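Local atomic coordinates of serine protease inhibitor (Thermoanaerobacter tengcongensis, PDB entry 2PEF), a protein that is a serpin that probably inhibits serine proteases, captured here in its latent state. Residues Lys22-Asp27 with Ser31-Leu36; Phe121-Ala124 with Ser128-Ser131; Ile233-Tyr238 with Thr368-Lys373. All coordinates share one frame; numbering follows the deposited sequence. Where two conformers were deposited one is given.

Interaction 1 (Lys22-Asp27 with Ser31-Leu36); sequences KNSIDD and SLISPL
Turned back beside its own backbone N and anti to its carbonyl carbon (chi1 -56°), OG of S31 faces the chain at D26. I33 has chi1 of 68°, with CG1 taking the crowded position between N and carbonyl carbon, and this sends CG2 across to S24. The S31 hydroxyl is the polar centre. OG of S31 accepts from N of D26 at 2.9 Å, and the bond is nearly straight (177°). OG of S31 also donates to a water lying 2.7 Å away, and that water donates to D26 O at 2.9 Å. Both backbone polar groups of one residue are thus tied to one serine, and a residue this small, with a donor and an acceptor in one atom, suits the job. Replacing S31 with an alanine would probably leave the amide of D26 without its acceptor and the bridging water without its donor, the turn less firmly held. Apolar contacts flank the polar ones: CB of S31 meets CD1 of I25 at 4.1 Å, and CB of S24 lies 3.9 Å from CG2 of I33. The hydroxyl of S24 is bound to L20 O at the end of the preceding helix, while OD1 of D26 accepts from the amides of K28 and E29, bending the chain in an Asx turn. Strand 255-273 covers the contact through Y270, whose hydroxyl bonds to S24 O. The tight passage from helix 7-22 through a short B-sheet strand, paired with strand 362-372, into helix 35-46 is how the serpin fold joins its first two helices.

Interaction 2 (Phe121-Ala124 with Ser128-Ser131); sequences FKAA and STVS
OG1 of T129 has several partners, and through a water it reaches A124 across the contact. The water sits 2.7 Å from OG1 of T129 and accepts from N of A124 at 2.8 Å, spanning two atoms 3.7 Å apart. The same OG1 is hydrogen-bonded to N of D126 and, weakly, to N of F125, so the hydroxyl gathers the amides of the turn leading into the helix. With chi1 at -50°, OG1 lies beside the backbone N of T129 while CG2 stands anti to that N, and CG2 comes within 3.7 Å of CB of A123. Threonine suits the place because its two branches divide the work, one polar and one apolar; alanine suits the strand end because its single methyl lets the helix come close. I152, in a loop, also touches T129. Earlier in the strand, the ring of F121 stacks on W96 and meets W136 of the helix with planes nearly perpendicular. The bond from T129 OG1 to the amide of D126 ties the helix's third residue to the one before it, at the turn where, as in serpins generally, the edge strand of the A sheet passes into the helix lying across that sheet.

Interaction 3 (Ile233-Tyr238 with Thr368-Lys373); sequences ISVNEY and TVLSLK
CG1 of V235 carries the contact, meeting CD2 of L370 at 4.0 Å, the two side chains crossing obliquely, and approaching CG2 of T368 more loosely at 4.5 Å. CB of V235 points toward the strand, and CG1, anti to the backbone N (chi1 159°), carries on to meet L370. T368 and L370 are two apart in the strand and both bring a methyl to V235, whereas V369 between them packs against F266. P350 of strand 345-357 also touches V235. Valine and leucine suit an apolar contact; threonine lends its methyl and keeps its hydroxyl for N of S31. One shell out, OD1 of N30 accepts from the amides of L370 and S371, which probably helps hold the strand where it passes the helix. On the helix side, S234 is the N-cap: its OG accepts from N of E237 at 2.9 Å (157° at the hydrogen), and its O takes the first turn's bond from N of Y238 at 2.9 Å. These bonds set the first turn, and hence V235, in place. Y238 packs on I227 and P229 of strand 222-229. A short helix laid against the C-terminal strands is part of the serpin fold, where helices cover the B sheet.

In the fold
From the N terminus, interaction 1 comes first, closing the connection between helix 7-22 and strand 32-33, with three residues between its segments. Interaction 2 follows, closing a short loop between strand 119-123 and helix 127-140, its centre about 30 Å from that of interaction 1. Interaction 3 is of longer range: 129 residues separate its segments, and it brings helix 235-241 to the last strand of the chain. The three lie in series, neither nesting nor crossing. Interactions 1 and 3 nevertheless touch, through a probable hydrogen bond between S31 O and T368 N, so that the N-terminal and C-terminal strands pair. Interaction 2 lies across the chain's centre from interaction 3, their centres about 40 Å apart.

Interaction 1 (Lys22-Asp27 with Ser31-Leu36)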
loop_
_atom_site.group_PDB
_atom_site.type_symbol
_atom_site.label_atom_id
_atom_site.label_comp_id
_atom_site.label_asym_id
_atom_site.label_seq_id
_atom_site.Cartn_x
_atom_site.Cartn_y
_atom_site.Cartn_z
ATOM N N LYS A 22 10.658 -3.622 -1.289
ATOM C CA LYS A 22 12.008 -3.690 -1.858
ATOM C C LYS A 22 12.053 -4.268 -3.278
ATOM O O LYS A 22 13.080 -4.174 -3.962
ATOM C CB LYS A 22 12.962 -4.439 -0.918
ATOM C CG LYS A 22 12.797 -5.952 -0.903
ATOM C CD LYS A 22 13.469 -6.568 0.319
ATOM C CE LYS A 22 14.982 -6.483 0.246
ATOM N NZ LYS A 22 15.626 -7.136 1.424
ATOM N N ASN A 23 10.944 -4.863 -3.709
ATOM C CA ASN A 23 10.822 -5.375 -5.069
ATOM C C ASN A 23 9.941 -4.505 -5.980
ATOM O O ASN A 23 9.694 -4.857 -7.138
ATOM C CB ASN A 23 10.341 -6.831 -5.046
ATOM C CG ASN A 23 11.385 -7.780 -4.482
ATOM O OD1 ASN A 23 11.192 -8.374 -3.418
ATOM N ND2 ASN A 23 12.506 -7.923 -5.190
ATOM N N SER A 24 9.502 -3.361 -5.456
ATOM C CA SER A 24 8.591 -2.455 -6.165
ATOM C C SER A 24 9.211 -1.078 -6.430
ATOM O O SER A 24 8.505 -0.116 -6.757
ATOM C CB SER A 24 7.295 -2.292 -5.366
ATOM O OG SER A 24 6.664 -3.539 -5.147
ATOM N N ILE A 25 10.533 -0.999 -6.305
ATOM C CA ILE A 25 11.267 0.263 -6.391
ATOM C C ILE A 25 11.653 0.623 -7.824
ATOM O O ILE A 25 12.325 -0.152 -8.519
ATOM C CB ILE A 25 12.543 0.229 -5.496
ATOM C CG1 ILE A 25 12.174 -0.024 -4.030
ATOM C CG2 ILE A 25 13.371 1.510 -5.637
ATOM C CD1 ILE A 25 11.126 0.914 -3.480
ATOM N N ASP A 26 11.236 1.810 -8.254
ATOM C CA ASP A 26 11.644 2.336 -9.554
ATOM C C ASP A 26 13.040 2.942 -9.477
ATOM O O ASP A 26 13.482 3.404 -8.420
ATOM C CB ASP A 26 10.638 3.367 -10.072
ATOM C CG ASP A 26 10.765 3.611 -11.569
ATOM O OD1 ASP A 26 11.739 4.273 -11.999
ATOM O OD2 ASP A 26 9.883 3.148 -12.320
ATOM N N ASP A 27 13.723 2.945 -10.616
ATOM C CA ASP A 27 15.092 3.421 -10.712
ATOM C C ASP A 27 15.198 4.947 -10.721
ATOM O O ASP A 27 16.175 5.514 -10.216
ATOM C CB ASP A 27 15.736 2.855 -11.978
ATOM C CG ASP A 27 17.145 2.373 -11.744
ATOM O OD1 ASP A 27 17.438 1.908 -10.621
ATOM O OD2 ASP A 27 17.958 2.447 -12.686
ATOM N N SER A 31 8.670 6.012 -5.913
ATOM C CA SER A 31 7.833 4.848 -5.679
ATOM C C SER A 31 6.938 5.053 -4.461
ATOM O O SER A 31 7.278 5.811 -3.545
ATOM C CB SER A 31 8.707 3.607 -5.494
ATOM O OG SER A 31 9.558 3.433 -6.613
ATOM N N LEU A 32 5.786 4.390 -4.462
ATOM C CA LEU A 32 4.885 4.408 -3.311
ATOM C C LEU A 32 3.990 3.193 -3.353
ATOM O O LEU A 32 3.298 2.962 -4.342
ATOM C CB LEU A 32 4.016 5.663 -3.303
ATOM C CG LEU A 32 2.986 5.779 -2.171
ATOM C CD1 LEU A 32 3.648 5.993 -0.806
ATOM C CD2 LEU A 32 2.012 6.896 -2.464
ATOM N N ILE A 33 4.007 2.412 -2.281
ATOM C CA ILE A 33 3.081 1.293 -2.174
ATOM C C ILE A 33 2.378 1.310 -0.826
ATOM O O ILE A 33 2.893 1.867 0.148
ATOM C CB ILE A 33 3.749 -0.088 -2.428
ATOM C CG1 ILE A 33 4.725 -0.458 -1.309
ATOM C CG2 ILE A 33 4.416 -0.135 -3.817
ATOM C CD1 ILE A 33 4.920 -1.955 -1.159
ATOM N N SER A 34 1.182 0.732 -0.798
ATOM C CA SER A 34 0.499 0.422 0.447
ATOM C C SER A 34 0.471 -1.082 0.632
ATOM O O SER A 34 -0.312 -1.777 -0.030
ATOM C CB SER A 34 -0.928 0.964 0.452
ATOM O OG SER A 34 -1.621 0.529 1.602
ATOM N N PRO A 35 1.335 -1.599 1.520
ATOM C CA PRO A 35 1.331 -3.030 1.806
ATOM C C PRO A 35 -0.023 -3.489 2.339
ATOM O O PRO A 35 -0.468 -4.584 2.001
ATOM C CB PRO A 35 2.423 -3.176 2.867
ATOM C CG PRO A 35 3.309 -1.997 2.665
ATOM C CD PRO A 35 2.387 -0.892 2.277
ATOM N N LEU A 36 -0.674 -2.649 3.144
ATOM C CA LEU A 36 -2.000 -2.953 3.681
ATOM C C LEU A 36 -3.005 -3.219 2.561
ATOM O O LEU A 36 -3.701 -4.225 2.580
ATOM C CB LEU A 36 -2.511 -1.823 4.582
ATOM C CG LEU A 36 -3.903 -2.000 5.203
ATOM C CD1 LEU A 36 -3.992 -3.257 6.078
ATOM C CD2 LEU A 36 -4.282 -0.755 5.992
HETATM O O HOH W 1 11.855 4.930 -6.638
#

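Interaction 2 (Phe121-Ala124 with Ser128-Ser131)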
loop_
_atom_site.group_PDB
_atom_site.type_symbol
_atom_site.label_atom_id
_atom_site.label_comp_id
_atom_site.label_asym_id
_atom_site.label_seq_id
_atom_site.Cartn_x
_atom_site.Cartn_y
_atom_site.Cartn_z
ATOM N N PHE A 121 -20.754 -6.789 -6.090
ATOM C CA PHE A 121 -21.418 -6.276 -7.288
ATOM C C PHE A 121 -21.638 -7.355 -8.339
ATOM O O PHE A 121 -20.682 -7.858 -8.929
ATOM C CB PHE A 121 -20.597 -5.144 -7.917
ATOM C CG PHE A 121 -20.490 -3.912 -7.067
ATOM C CD1 PHE A 121 -19.433 -3.760 -6.171
ATOM C CD2 PHE A 121 -21.426 -2.889 -7.178
ATOM C CE1 PHE A 121 -19.317 -2.609 -5.388
ATOM C CE2 PHE A 121 -21.320 -1.736 -6.397
ATOM C CZ PHE A 121 -20.262 -1.599 -5.502
ATOM N N LYS A 122 -22.901 -7.706 -8.572
ATOM C CA LYS A 122 -23.254 -8.530 -9.721
ATOM C C LYS A 122 -23.340 -7.607 -10.933
ATOM O O LYS A 122 -24.211 -6.734 -11.005
ATOM C CB LYS A 122 -24.563 -9.296 -9.486
ATOM C CG LYS A 122 -25.677 -8.490 -8.830
ATOM N N ALA A 123 -22.426 -7.792 -11.880
ATOM C CA ALA A 123 -22.232 -6.808 -12.942
ATOM C C ALA A 123 -22.344 -7.374 -14.358
ATOM O O ALA A 123 -22.210 -8.581 -14.572
ATOM C CB ALA A 123 -20.898 -6.094 -12.747
ATOM N N ALA A 124 -22.598 -6.483 -15.314
ATOM C CA ALA A 124 -22.723 -6.853 -16.722
ATOM C C ALA A 124 -21.364 -7.016 -17.401
ATOM O O ALA A 124 -21.245 -7.729 -18.403
ATOM C CB ALA A 124 -23.567 -5.827 -17.462
ATOM N N SER A 128 -20.499 0.280 -18.995
ATOM C CA SER A 128 -21.120 0.863 -17.806
ATOM C C SER A 128 -20.535 0.313 -16.508
ATOM O O SER A 128 -20.513 1.006 -15.487
ATOM C CB SER A 128 -22.633 0.665 -17.837
ATOM O OG SER A 128 -23.201 1.437 -18.876
ATOM N N THR A 129 -20.056 -0.928 -16.554
ATOM C CA THR A 129 -19.361 -1.525 -15.417
ATOM C C THR A 129 -18.047 -0.792 -15.146
ATOM O O THR A 129 -17.677 -0.589 -13.989
ATOM C CB THR A 129 -19.092 -3.029 -15.637
ATOM O OG1 THR A 129 -20.301 -3.681 -16.048
ATOM C CG2 THR A 129 -18.575 -3.678 -14.357
ATOM N N VAL A 130 -17.354 -0.399 -16.215
ATOM C CA VAL A 130 -16.135 0.407 -16.113
ATOM C C VAL A 130 -16.420 1.697 -15.344
ATOM O O VAL A 130 -15.685 2.051 -14.425
ATOM C CB VAL A 130 -15.537 0.728 -17.516
ATOM C CG1 VAL A 130 -14.380 1.710 -17.409
ATOM C CG2 VAL A 130 -15.081 -0.548 -18.216
ATOM N N SER A 131 -17.504 2.377 -15.714
ATOM C CA SER A 131 -17.921 3.602 -15.037
ATOM C C SER A 131 -18.198 3.346 -13.557
ATOM O O SER A 131 -17.752 4.107 -12.694
ATOM C CB SER A 131 -19.160 4.199 -15.712
ATOM O OG SER A 131 -18.898 4.544 -17.061
HETATM O O HOH W 2 -22.611 -3.733 -14.703
#

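Interaction 3 (Ile233-Tyr238 with Thr368-Lys373)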
loop_
_atom_site.group_PDB
_atom_site.type_symbol
_atom_site.label_atom_id
_atom_site.label_comp_id
_atom_site.label_asym_id
_atom_site.label_seq_id
_atom_site.Cartn_x
_atom_site.Cartn_y
_atom_site.Cartn_z
ATOM N N ILE A 233 26.208 4.924 0.783
ATOM C CA ILE A 233 25.291 3.891 0.298
ATOM C C ILE A 233 24.293 4.503 -0.675
ATOM O O ILE A 233 23.912 5.659 -0.521
ATOM C CB ILE A 233 24.556 3.172 1.468
ATOM C CG1 ILE A 233 24.051 1.788 1.034
ATOM C CG2 ILE A 233 23.414 4.030 2.027
ATOM C CD1 ILE A 233 23.749 0.852 2.191
ATOM N N SER A 234 23.875 3.729 -1.674
ATOM C CA SER A 234 22.829 4.185 -2.589
ATOM C C SER A 234 21.443 3.936 -1.997
ATOM O O SER A 234 21.290 3.152 -1.057
ATOM C CB SER A 234 22.955 3.468 -3.932
ATOM O OG SER A 234 22.571 2.114 -3.808
ATOM N N VAL A 235 20.434 4.610 -2.545
ATOM C CA VAL A 235 19.043 4.374 -2.149
ATOM C C VAL A 235 18.662 2.905 -2.356
ATOM O O VAL A 235 18.058 2.290 -1.474
ATOM C CB VAL A 235 18.069 5.329 -2.891
ATOM C CG1 VAL A 235 16.635 4.790 -2.910
ATOM C CG2 VAL A 235 18.100 6.698 -2.239
ATOM N N ASN A 236 19.050 2.342 -3.501
ATOM C CA ASN A 236 18.704 0.964 -3.837
ATOM C C ASN A 236 19.422 -0.070 -2.978
ATOM O O ASN A 236 18.835 -1.081 -2.604
ATOM C CB ASN A 236 18.935 0.683 -5.326
ATOM C CG ASN A 236 17.848 1.275 -6.202
ATOM O OD1 ASN A 236 16.808 1.718 -5.708
ATOM N ND2 ASN A 236 18.079 1.285 -7.507
ATOM N N GLU A 237 20.686 0.193 -2.656
ATOM C CA GLU A 237 21.437 -0.711 -1.795
ATOM C C GLU A 237 20.918 -0.624 -0.367
ATOM O O GLU A 237 20.809 -1.638 0.315
ATOM C CB GLU A 237 22.939 -0.437 -1.842
ATOM C CG GLU A 237 23.782 -1.402 -0.997
ATOM C CD GLU A 237 23.509 -2.876 -1.292
ATOM O OE1 GLU A 237 23.552 -3.277 -2.476
ATOM O OE2 GLU A 237 23.255 -3.634 -0.329
ATOM N N TYR A 238 20.584 0.580 0.087
ATOM C CA TYR A 238 19.974 0.703 1.409
ATOM C C TYR A 238 18.674 -0.100 1.500
ATOM O O TYR A 238 18.439 -0.813 2.478
ATOM C CB TYR A 238 19.736 2.169 1.803
ATOM C CG TYR A 238 19.050 2.264 3.143
ATOM C CD1 TYR A 238 19.780 2.208 4.329
ATOM C CD2 TYR A 238 17.659 2.356 3.224
ATOM C CE1 TYR A 238 19.138 2.261 5.564
ATOM C CE2 TYR A 238 17.017 2.402 4.442
ATOM C CZ TYR A 238 17.757 2.357 5.607
ATOM O OH TYR A 238 17.106 2.406 6.812
ATOM N N THR A 368 9.559 6.122 -1.819
ATOM C CA THR A 368 10.827 6.803 -2.040
ATOM C C THR A 368 10.569 8.145 -2.689
ATOM O O THR A 368 9.666 8.276 -3.517
ATOM C CB THR A 368 11.764 5.998 -2.967
ATOM O OG1 THR A 368 11.082 5.684 -4.188
ATOM C CG2 THR A 368 12.218 4.705 -2.303
ATOM N N VAL A 369 11.353 9.146 -2.301
ATOM C CA VAL A 369 11.325 10.419 -2.998
ATOM C C VAL A 369 12.698 10.630 -3.619
ATOM O O VAL A 369 13.663 10.956 -2.922
ATOM C CB VAL A 369 10.946 11.600 -2.077
ATOM C CG1 VAL A 369 11.068 12.931 -2.834
ATOM C CG2 VAL A 369 9.535 11.422 -1.535
ATOM N N LEU A 370 12.773 10.403 -4.927
ATOM C CA LEU A 370 14.011 10.581 -5.682
ATOM C C LEU A 370 14.004 11.945 -6.357
ATOM O O LEU A 370 15.057 12.538 -6.596
ATOM C CB LEU A 370 14.173 9.477 -6.739
ATOM C CG LEU A 370 14.080 8.003 -6.318
ATOM C CD1 LEU A 370 14.346 7.093 -7.510
ATOM C CD2 LEU A 370 15.048 7.691 -5.188
ATOM N N SER A 371 12.806 12.436 -6.660
ATOM C CA SER A 371 12.644 13.686 -7.393
ATOM C C SER A 371 11.443 14.487 -6.911
ATOM O O SER A 371 10.560 13.958 -6.233
ATOM C CB SER A 371 12.517 13.411 -8.894
ATOM O OG SER A 371 13.747 12.969 -9.441
ATOM N N LEU A 372 11.438 15.770 -7.262
ATOM C CA LEU A 372 10.349 16.681 -6.933
ATOM C C LEU A 372 9.902 17.415 -8.195
ATOM O O LEU A 372 10.570 17.341 -9.232
ATOM C CB LEU A 372 10.793 17.685 -5.863
ATOM C CG LEU A 372 11.212 17.176 -4.479
ATOM C CD1 LEU A 372 11.725 18.318 -3.618
ATOM C CD2 LEU A 372 10.073 16.463 -3.772
ATOM N N LYS A 373 8.771 18.114 -8.098
ATOM C CA LYS A 373 8.198 18.882 -9.213
ATOM C C LYS A 373 7.966 18.013 -10.455
ATOM O O LYS A 373 7.406 16.921 -10.344
ATOM C CB LYS A 373 9.052 20.119 -9.536
ATOM O OXT LYS A 373 8.319 18.358 -11.587
#